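Local coordinates for putative O-acetylhomoserine (Thiol)-lyase (Campylobacter jejuni, PDB 4OC9), which probably uses pyridoxal 5'-phosphate to make homocysteine from O-acetylhomoserine and sulfide, at residues L138-E152 and I167-D181. Residues are numbered along the deposited sequence; the frame is centred on the assembly and turned at random.
Sequences LEKVIDQNTKAIFFE and INQIAKKHKIVSICD
Ile149 and Phe151 of strand 146-152 pack against Ile167 and Ala171 of helix 164-174 in a right-handed beta-alpha-beta crossover. Its strands belong to the large mixed sheet of the PLP-dependent aminotransferase-like fold. Strand 177-181 runs parallel to strand 146-152, and four backbone bonds join them, such as Ile179 N to Ile149 O at 2.8 Å.

The buried side is tight. Ile167 CD1 sits over the centre of the Phe151 ring, 3.8 Å from its centroid, while Cys180 CA lies over the opposite face, with CB off-centre. Phe151 chi1 of 67° puts CG between the backbone N and the carbonyl carbon, which folds the ring back over strand 177-181. On the other face of the sheet, Phe150 CD2 meets Ile179 CG2 at 3.5 Å. A water lies 2.7 Å from both Glu152 OE2 and Asp181 OD2 and can donate to either. Glu152 OE2 also accepts from Tyr109 N, and Asp181 OD1 is hydrogen-bonded to Thr183 OG1.

The outer side is polar and more open. Exposed Lys173 makes a salt bridge to Glu139 OE2, with NZ at 3.1 Å. Ile142 CG2 sits over one face of the His174 ring, offset toward its rim. At the ring edge, His174 NE2 donates to Glu139 OE1 at 3.0 Å, nearly straight at 171°, on the syn side of OE1, tilted from the carboxylate plane.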
loop_
_atom_site.group_PDB
_atom_site.type_symbol
_atom_site.label_atom_id
_atom_site.label_comp_id
_atom_site.label_asym_id
_atom_site.label_seq_id
_atom_site.Cartn_x
_atom_site.Cartn_y
_atom_site.Cartn_z
ATOM N N LEU D 138 -36.548 -6.947 27.330
ATOM C CA LEU D 138 -36.102 -5.675 26.779
ATOM C C LEU D 138 -36.972 -4.535 27.320
ATOM O O LEU D 138 -36.436 -3.512 27.773
ATOM C CB LEU D 138 -36.086 -5.699 25.251
ATOM C CG LEU D 138 -35.725 -4.399 24.531
ATOM C CD1 LEU D 138 -34.437 -3.761 25.034
ATOM C CD2 LEU D 138 -35.657 -4.658 23.034
ATOM N N GLU D 139 -38.296 -4.694 27.271
ATOM C CA GLU D 139 -39.244 -3.664 27.799
ATOM C C GLU D 139 -38.876 -3.297 29.222
ATOM O O GLU D 139 -38.881 -2.147 29.620
ATOM C CB GLU D 139 -40.640 -4.232 27.870
ATOM C CG GLU D 139 -41.305 -4.544 26.554
ATOM C CD GLU D 139 -41.982 -3.383 25.832
ATOM O OE1 GLU D 139 -41.713 -2.245 26.214
ATOM O OE2 GLU D 139 -42.801 -3.622 24.879
ATOM N N LYS D 140 -38.600 -4.337 29.987
ATOM C CA LYS D 140 -38.217 -4.241 31.382
ATOM C C LYS D 140 -37.048 -3.313 31.714
ATOM O O LYS D 140 -37.120 -2.569 32.678
ATOM C CB LYS D 140 -37.880 -5.646 31.866
ATOM C CG LYS D 140 -37.456 -5.753 33.328
ATOM C CD LYS D 140 -37.187 -7.197 33.723
ATOM C CE LYS D 140 -36.809 -7.306 35.192
ATOM N NZ LYS D 140 -36.577 -8.720 35.602
ATOM N N VAL D 141 -35.977 -3.361 30.925
ATOM C CA VAL D 141 -34.816 -2.514 31.196
ATOM C C VAL D 141 -34.881 -1.116 30.587
ATOM O O VAL D 141 -34.006 -0.282 30.854
ATOM C CB VAL D 141 -33.496 -3.199 30.800
ATOM C CG1 VAL D 141 -33.280 -4.447 31.655
ATOM C CG2 VAL D 141 -33.445 -3.508 29.297
ATOM N N ILE D 142 -35.925 -0.825 29.818
ATOM C CA ILE D 142 -36.070 0.497 29.199
ATOM C C ILE D 142 -36.635 1.588 30.094
ATOM O O ILE D 142 -37.587 1.351 30.852
ATOM C CB ILE D 142 -36.975 0.412 27.962
ATOM C CG1 ILE D 142 -36.288 -0.446 26.883
ATOM C CG2 ILE D 142 -37.249 1.794 27.395
ATOM C CD1 ILE D 142 -37.088 -0.637 25.616
ATOM N N ASP D 143 -36.023 2.769 30.028
ATOM C CA ASP D 143 -36.489 3.943 30.793
ATOM C C ASP D 143 -36.286 5.164 29.867
ATOM O O ASP D 143 -35.894 4.997 28.704
ATOM C CB ASP D 143 -35.876 4.080 32.193
ATOM C CG ASP D 143 -34.424 4.422 32.177
ATOM O OD1 ASP D 143 -33.957 5.053 31.203
ATOM O OD2 ASP D 143 -33.760 4.168 33.203
ATOM N N GLN D 144 -36.486 6.377 30.353
ATOM C CA GLN D 144 -36.360 7.544 29.485
ATOM C C GLN D 144 -34.917 7.925 29.195
ATOM O O GLN D 144 -34.658 8.839 28.385
ATOM C CB GLN D 144 -37.057 8.746 30.121
ATOM C CG GLN D 144 -37.323 9.920 29.131
ATOM C CD GLN D 144 -38.424 9.602 28.119
ATOM O OE1 GLN D 144 -39.150 8.632 28.288
ATOM N NE2 GLN D 144 -38.610 10.474 27.120
ATOM N N ASN D 145 -33.994 7.263 29.892
ATOM C CA ASN D 145 -32.554 7.492 29.729
ATOM C C ASN D 145 -31.881 6.478 28.786
ATOM O O ASN D 145 -30.690 6.601 28.474
ATOM C CB ASN D 145 -31.856 7.481 31.077
ATOM C CG ASN D 145 -32.288 8.628 31.959
ATOM O OD1 ASN D 145 -32.573 9.741 31.481
ATOM N ND2 ASN D 145 -32.296 8.381 33.262
ATOM N N THR D 146 -32.653 5.487 28.352
ATOM C CA THR D 146 -32.178 4.461 27.445
ATOM C C THR D 146 -32.058 5.111 26.078
ATOM O O THR D 146 -33.063 5.511 25.465
ATOM C CB THR D 146 -33.137 3.265 27.382
ATOM O OG1 THR D 146 -33.274 2.683 28.686
ATOM C CG2 THR D 146 -32.594 2.207 26.397
ATOM N N LYS D 147 -30.835 5.182 25.568
ATOM C CA LYS D 147 -30.603 5.822 24.254
ATOM C C LYS D 147 -30.374 4.903 23.040
ATOM O O LYS D 147 -30.379 5.370 21.899
ATOM C CB LYS D 147 -29.393 6.726 24.379
ATOM C CG LYS D 147 -29.485 7.678 25.541
ATOM C CD LYS D 147 -30.752 8.506 25.512
ATOM C CE LYS D 147 -30.693 9.566 26.595
ATOM N NZ LYS D 147 -31.989 10.268 26.648
ATOM N N ALA D 148 -30.144 3.614 23.285
ATOM C CA ALA D 148 -29.918 2.686 22.183
ATOM C C ALA D 148 -30.213 1.238 22.564
ATOM O O ALA D 148 -30.117 0.844 23.735
ATOM C CB ALA D 148 -28.490 2.803 21.676
ATOM N N ILE D 149 -30.619 0.484 21.550
ATOM C CA ILE D 149 -30.947 -0.945 21.654
ATOM C C ILE D 149 -29.982 -1.619 20.664
ATOM O O ILE D 149 -30.111 -1.435 19.445
ATOM C CB ILE D 149 -32.399 -1.220 21.323
ATOM C CG1 ILE D 149 -33.295 -0.541 22.384
ATOM C CG2 ILE D 149 -32.622 -2.712 21.319
ATOM C CD1 ILE D 149 -34.786 -0.632 22.131
ATOM N N PHE D 150 -29.004 -2.349 21.217
ATOM C CA PHE D 150 -27.974 -2.990 20.433
ATOM C C PHE D 150 -28.048 -4.486 20.374
ATOM O O PHE D 150 -28.215 -5.138 21.399
ATOM C CB PHE D 150 -26.616 -2.623 21.020
ATOM C CG PHE D 150 -25.452 -3.080 20.184
ATOM C CD1 PHE D 150 -24.924 -4.349 20.335
ATOM C CD2 PHE D 150 -24.881 -2.227 19.252
ATOM C CE1 PHE D 150 -23.873 -4.770 19.552
ATOM C CE2 PHE D 150 -23.823 -2.650 18.467
ATOM C CZ PHE D 150 -23.326 -3.926 18.616
ATOM N N PHE D 151 -27.905 -5.015 19.160
ATOM C CA PHE D 151 -27.951 -6.454 18.952
ATOM C C PHE D 151 -27.305 -6.832 17.625
ATOM O O PHE D 151 -27.014 -5.966 16.787
ATOM C CB PHE D 151 -29.391 -6.941 18.909
ATOM C CG PHE D 151 -30.154 -6.444 17.725
ATOM C CD1 PHE D 151 -30.731 -5.201 17.736
ATOM C CD2 PHE D 151 -30.340 -7.240 16.628
ATOM C CE1 PHE D 151 -31.473 -4.756 16.657
ATOM C CE2 PHE D 151 -31.076 -6.802 15.534
ATOM C CZ PHE D 151 -31.638 -5.549 15.546
ATOM N N GLU D 152 -27.082 -8.123 17.450
ATOM C CA GLU D 152 -26.493 -8.648 16.226
ATOM C C GLU D 152 -27.584 -9.399 15.451
ATOM O O GLU D 152 -28.492 -10.009 16.048
ATOM C CB GLU D 152 -25.302 -9.542 16.519
ATOM C CG GLU D 152 -24.109 -8.791 17.072
ATOM C CD GLU D 152 -22.907 -9.657 17.441
ATOM O OE1 GLU D 152 -22.937 -10.871 17.173
ATOM O OE2 GLU D 152 -21.956 -9.114 18.052
ATOM N N ILE D 167 -38.058 -6.438 17.706
ATOM C CA ILE D 167 -37.182 -5.492 18.370
ATOM C C ILE D 167 -37.579 -4.097 17.889
ATOM O O ILE D 167 -37.660 -3.142 18.663
ATOM C CB ILE D 167 -35.714 -5.761 18.074
ATOM C CG1 ILE D 167 -35.298 -7.061 18.741
ATOM C CG2 ILE D 167 -34.837 -4.657 18.651
ATOM C CD1 ILE D 167 -33.864 -7.496 18.469
ATOM N N ASN D 168 -37.832 -3.999 16.598
ATOM C CA ASN D 168 -38.231 -2.765 15.969
ATOM C C ASN D 168 -39.505 -2.200 16.589
ATOM O O ASN D 168 -39.585 -1.005 16.865
ATOM C CB ASN D 168 -38.544 -2.990 14.513
ATOM C CG ASN D 168 -38.843 -1.705 13.797
ATOM O OD1 ASN D 168 -38.106 -0.722 13.939
ATOM N ND2 ASN D 168 -39.903 -1.699 12.987
ATOM N N GLN D 169 -40.507 -3.051 16.778
ATOM C CA GLN D 169 -41.770 -2.611 17.395
ATOM C C GLN D 169 -41.531 -1.898 18.695
ATOM O O GLN D 169 -42.001 -0.792 18.905
ATOM C CB GLN D 169 -42.719 -3.773 17.681
ATOM C CG GLN D 169 -43.447 -4.431 16.518
ATOM C CD GLN D 169 -44.118 -5.735 16.948
ATOM O OE1 GLN D 169 -43.917 -6.213 18.065
ATOM N NE2 GLN D 169 -44.882 -6.333 16.039
ATOM N N ILE D 170 -40.814 -2.566 19.575
ATOM C CA ILE D 170 -40.486 -2.033 20.873
ATOM C C ILE D 170 -39.697 -0.745 20.770
ATOM O O ILE D 170 -39.975 0.223 21.495
ATOM C CB ILE D 170 -39.666 -3.058 21.688
ATOM C CG1 ILE D 170 -40.537 -4.318 21.970
ATOM C CG2 ILE D 170 -39.207 -2.444 22.997
ATOM C CD1 ILE D 170 -39.830 -5.443 22.698
ATOM N N ALA D 171 -38.710 -0.735 19.884
ATOM C CA ALA D 171 -37.867 0.433 19.694
ATOM C C ALA D 171 -38.655 1.611 19.150
ATOM O O ALA D 171 -38.511 2.719 19.646
ATOM C CB ALA D 171 -36.724 0.106 18.762
ATOM N N LYS D 172 -39.489 1.372 18.151
ATOM C CA LYS D 172 -40.283 2.450 17.575
ATOM C C LYS D 172 -41.299 3.019 18.562
ATOM O O LYS D 172 -41.559 4.225 18.577
ATOM C CB LYS D 172 -40.897 2.098 16.188
ATOM C CG LYS D 172 -39.801 2.004 15.117
ATOM C CD LYS D 172 -40.342 1.976 13.685
ATOM C CE LYS D 172 -39.280 1.796 12.613
ATOM N NZ LYS D 172 -38.052 2.637 12.630
ATOM N N LYS D 173 -41.835 2.161 19.417
ATOM C CA LYS D 173 -42.814 2.579 20.377
ATOM C C LYS D 173 -42.213 3.632 21.320
ATOM O O LYS D 173 -42.787 4.695 21.507
ATOM C CB LYS D 173 -43.302 1.381 21.185
ATOM C CG LYS D 173 -44.494 1.703 22.065
ATOM C CD LYS D 173 -44.900 0.540 22.943
ATOM C CE LYS D 173 -43.851 0.253 24.012
ATOM N NZ LYS D 173 -44.329 -0.878 24.848
ATOM N N HIS D 174 -41.059 3.323 21.904
ATOM C CA HIS D 174 -40.394 4.233 22.829
ATOM C C HIS D 174 -39.575 5.317 22.150
ATOM O O HIS D 174 -38.950 6.129 22.840
ATOM C CB HIS D 174 -39.445 3.466 23.759
ATOM C CG HIS D 174 -40.112 2.431 24.609
ATOM N ND1 HIS D 174 -40.625 2.710 25.862
ATOM C CD2 HIS D 174 -40.330 1.114 24.400
ATOM C CE1 HIS D 174 -41.138 1.608 26.383
ATOM N NE2 HIS D 174 -40.969 0.625 25.516
ATOM N N LYS D 175 -39.530 5.328 20.821
ATOM C CA LYS D 175 -38.756 6.346 20.076
ATOM C C LYS D 175 -37.249 6.230 20.366
ATOM O O LYS D 175 -36.550 7.227 20.564
ATOM C CB LYS D 175 -39.279 7.735 20.421
ATOM C CG LYS D 175 -40.746 7.824 20.123
ATOM C CD LYS D 175 -41.054 8.191 18.693
ATOM C CE LYS D 175 -40.789 9.683 18.551
ATOM N NZ LYS D 175 -41.016 10.161 17.162
ATOM N N ILE D 176 -36.772 4.986 20.418
ATOM C CA ILE D 176 -35.372 4.698 20.675
ATOM C C ILE D 176 -34.680 4.199 19.396
ATOM O O ILE D 176 -35.251 3.426 18.616
ATOM C CB ILE D 176 -35.202 3.632 21.769
ATOM C CG1 ILE D 176 -35.807 4.118 23.071
ATOM C CG2 ILE D 176 -33.726 3.328 21.983
ATOM C CD1 ILE D 176 -35.772 3.092 24.192
ATOM N N VAL D 177 -33.446 4.654 19.199
ATOM C CA VAL D 177 -32.648 4.264 18.034
ATOM C C VAL D 177 -32.156 2.847 18.197
ATOM O O VAL D 177 -31.623 2.492 19.268
ATOM C CB VAL D 177 -31.406 5.149 17.882
ATOM C CG1 VAL D 177 -30.488 4.595 16.804
ATOM C CG2 VAL D 177 -31.793 6.595 17.592
ATOM N N SER D 178 -32.409 2.017 17.182
ATOM C CA SER D 178 -31.974 0.625 17.206
ATOM C C SER D 178 -30.704 0.483 16.372
ATOM O O SER D 178 -30.622 1.006 15.251
ATOM C CB SER D 178 -33.032 -0.303 16.622
ATOM O OG SER D 178 -33.275 -0.011 15.248
ATOM N N ILE D 179 -29.730 -0.230 16.936
ATOM C CA ILE D 179 -28.438 -0.494 16.290
ATOM C C ILE D 179 -28.237 -1.983 16.028
ATOM O O ILE D 179 -28.242 -2.788 16.971
ATOM C CB ILE D 179 -27.241 -0.099 17.176
ATOM C CG1 ILE D 179 -27.276 1.382 17.509
ATOM C CG2 ILE D 179 -25.950 -0.418 16.436
ATOM C CD1 ILE D 179 -26.230 1.805 18.529
ATOM N N CYS D 180 -28.070 -2.359 14.759
ATOM C CA CYS D 180 -27.853 -3.743 14.390
ATOM C C CYS D 180 -26.462 -3.977 13.802
ATOM O O CYS D 180 -26.117 -3.378 12.816
ATOM C CB CYS D 180 -28.888 -4.196 13.351
ATOM S SG CYS D 180 -28.685 -5.912 12.772
ATOM N N ASP D 181 -25.720 -4.905 14.390
ATOM C CA ASP D 181 -24.407 -5.298 13.932
ATOM C C ASP D 181 -24.699 -6.427 12.940
ATOM O O ASP D 181 -25.041 -7.553 13.320
ATOM C CB ASP D 181 -23.556 -5.733 15.110
ATOM C CG ASP D 181 -22.156 -6.160 14.716
ATOM O OD1 ASP D 181 -21.974 -6.761 13.623
ATOM O OD2 ASP D 181 -21.238 -5.931 15.530
HETATM O O HOH W 1 -20.874 -6.694 18.044
#